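Local coordinates for protein condensin complex subunit 3 (Schizosaccharomyces pombe, PDB 5OQR) that serves as a regulatory subunit of the condensin complex, which is required to convert interphase chromatin into condensed, mitotic-like chromosomes, at residues Arg211-Pro214 against Lys215-Asp218. Numbering follows the deposited sequence.
Sequences RVLP and KIGD
The backbone N-H of Ile216 donates to the carbonyl oxygen of Leu213, with Ile216 N 2.7 Å from Leu213 O. At an N-H...O angle of 133° the hydrogen is off the line to the oxygen, and the donor stands 46° out of the carbonyl plane, not on a lone pair. One residue earlier, Lys215 N reaches Val212 O at 3.3 Å in a weak bond. Both bonds join residue i+3 to residue i over helix-like backbone angles at Leu213, Pro214 and Lys215, a 3-10-like spacing; the classical i+4 pair, Ile216 N and Val212 O, is 4.0 Å apart and not bonded. Ile216 itself takes an extended backbone conformation and leads the chain away. Pro214 has no N-H to donate, which removes one possible bond to the preceding turn. This segment leads from helix 202-212 into the loop before helix 224-235, within the all-helical HEAT-repeat solenoid.

The side chains of Leu213 and Ile216 run alongside each other in a common direction, with Leu213 CD2 and Ile216 CD1 3.8 Å apart. In Ile216, CG1 sits opposite the carbonyl carbon (chi1 -58°), and CD1 at its end meets the leucine methyl. The pair is buried: Leu213 packs on Met249 of helix 240-257, Ile216 on Val185, Leu190 and Tyr221. The exposed Lys215, its chain kinked at the second and third torsions, passes the carbonyl oxygens of Val212 and Arg211. Its CB lies 3.3 Å from Val212 O and its CD 3.4 Å from Arg211 O, van der Waals contacts of methylenes with carbonyl oxygens, while Lys215 NZ comes only within 4.3 Å of Val212 CG1.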
ATOM      1  N   ARG A 211      -1.333 -13.412 -15.590  1.00 54.96           N
ATOM      2  CA  ARG A 211      -1.588 -13.536 -17.021  1.00 56.00           C
ATOM      3  C   ARG A 211      -0.804 -12.551 -17.870  1.00 54.27           C
ATOM      4  O   ARG A 211      -0.273 -12.935 -18.913  1.00 55.58           O
ATOM      5  CB  ARG A 211      -3.087 -13.350 -17.306  1.00 58.77           C
ATOM      6  CG  ARG A 211      -4.013 -14.145 -16.394  1.00 60.78           C
ATOM      7  CD  ARG A 211      -4.963 -15.025 -17.185  1.00 77.72           C
ATOM      8  NE  ARG A 211      -4.291 -16.196 -17.740  1.00 90.50           N
ATOM      9  CZ  ARG A 211      -4.905 -17.173 -18.400  1.00100.95           C
ATOM     10  NH1 ARG A 211      -4.206 -18.199 -18.865  1.00 86.39           N
ATOM     11  NH2 ARG A 211      -6.217 -17.128 -18.595  1.00106.15           N
ATOM     12  N   VAL A 212      -0.708 -11.290 -17.450  1.00 49.96           N
ATOM     13  CA  VAL A 212      -0.208 -10.251 -18.342  1.00 57.69           C
ATOM     14  C   VAL A 212       1.312 -10.289 -18.436  1.00 59.22           C
ATOM     15  O   VAL A 212       1.880 -10.134 -19.522  1.00 52.31           O
ATOM     16  CB  VAL A 212      -0.709  -8.871 -17.880  1.00 54.90           C
ATOM     17  CG1 VAL A 212      -0.399  -7.821 -18.935  1.00 66.46           C
ATOM     18  CG2 VAL A 212      -2.202  -8.907 -17.588  1.00 68.13           C
ATOM     19  N   LEU A 213       1.997 -10.477 -17.315  1.00 63.37           N
ATOM     20  CA  LEU A 213       3.453 -10.449 -17.313  1.00 57.63           C
ATOM     21  C   LEU A 213       4.018 -11.695 -17.985  1.00 55.08           C
ATOM     22  O   LEU A 213       4.956 -11.586 -18.785  1.00 59.34           O
ATOM     23  CB  LEU A 213       3.983 -10.310 -15.886  1.00 59.43           C
ATOM     24  CG  LEU A 213       3.998  -8.867 -15.372  1.00 54.93           C
ATOM     25  CD1 LEU A 213       4.118  -8.821 -13.864  1.00 59.76           C
ATOM     26  CD2 LEU A 213       5.133  -8.087 -16.010  1.00 63.84           C
ATOM     27  N   PRO A 214       3.504 -12.889 -17.685  1.00 54.96           N
ATOM     28  CA  PRO A 214       3.944 -14.074 -18.438  1.00 50.36           C
ATOM     29  C   PRO A 214       3.971 -13.869 -19.942  1.00 64.52           C
ATOM     30  O   PRO A 214       4.823 -14.456 -20.623  1.00 73.53           O
ATOM     31  CB  PRO A 214       2.916 -15.138 -18.038  1.00 53.36           C
ATOM     32  CG  PRO A 214       2.342 -14.678 -16.728  1.00 55.65           C
ATOM     33  CD  PRO A 214       2.772 -13.265 -16.465  1.00 56.65           C
ATOM     34  N   LYS A 215       3.061 -13.058 -20.488  1.00 72.59           N
ATOM     35  CA  LYS A 215       3.081 -12.785 -21.921  1.00 70.33           C
ATOM     36  C   LYS A 215       4.421 -12.211 -22.358  1.00 61.42           C
ATOM     37  O   LYS A 215       4.862 -12.455 -23.485  1.00 79.22           O
ATOM     38  CB  LYS A 215       1.939 -11.837 -22.292  1.00 76.07           C
ATOM     39  CG  LYS A 215       0.642 -12.556 -22.638  1.00 72.66           C
ATOM     40  CD  LYS A 215      -0.585 -11.833 -22.104  1.00 77.45           C
ATOM     41  CE  LYS A 215      -0.751 -10.455 -22.723  1.00 91.73           C
ATOM     42  NZ  LYS A 215      -2.063  -9.844 -22.365  1.00 84.47           N
ATOM     43  N   ILE A 216       5.082 -11.453 -21.486  1.00 66.59           N
ATOM     44  CA  ILE A 216       6.448 -11.018 -21.751  1.00 65.31           C
ATOM     45  C   ILE A 216       7.368 -12.217 -21.572  1.00 69.08           C
ATOM     46  O   ILE A 216       7.441 -12.805 -20.488  1.00 71.42           O
ATOM     47  CB  ILE A 216       6.846  -9.862 -20.826  1.00 66.59           C
ATOM     48  CG1 ILE A 216       5.878  -8.690 -20.991  1.00 72.15           C
ATOM     49  CG2 ILE A 216       8.256  -9.393 -21.139  1.00 68.20           C
ATOM     50  CD1 ILE A 216       5.768  -7.824 -19.772  1.00 75.58           C
ATOM     51  N   GLY A 217       8.070 -12.590 -22.643  1.00 71.33           N
ATOM     52  CA  GLY A 217       8.846 -13.820 -22.613  1.00 76.50           C
ATOM     53  C   GLY A 217       9.843 -13.858 -21.473  1.00 73.18           C
ATOM     54  O   GLY A 217       9.928 -14.845 -20.737  1.00 67.54           O
ATOM     55  N   ASP A 218      10.604 -12.780 -21.303  1.00 74.62           N
ATOM     56  CA  ASP A 218      11.711 -12.748 -20.361  1.00 68.57           C
ATOM     57  C   ASP A 218      11.584 -11.541 -19.446  1.00 62.64           C
ATOM     58  O   ASP A 218      11.203 -10.453 -19.888  1.00 68.94           O
ATOM     59  CB  ASP A 218      13.050 -12.702 -21.099  1.00 70.76           C
ATOM     60  CG  ASP A 218      14.218 -13.053 -20.210  1.00 69.18           C
ATOM     61  OD1 ASP A 218      14.102 -12.868 -18.981  1.00 74.28           O
ATOM     62  OD2 ASP A 218      15.251 -13.512 -20.738  1.00 71.77           O
TER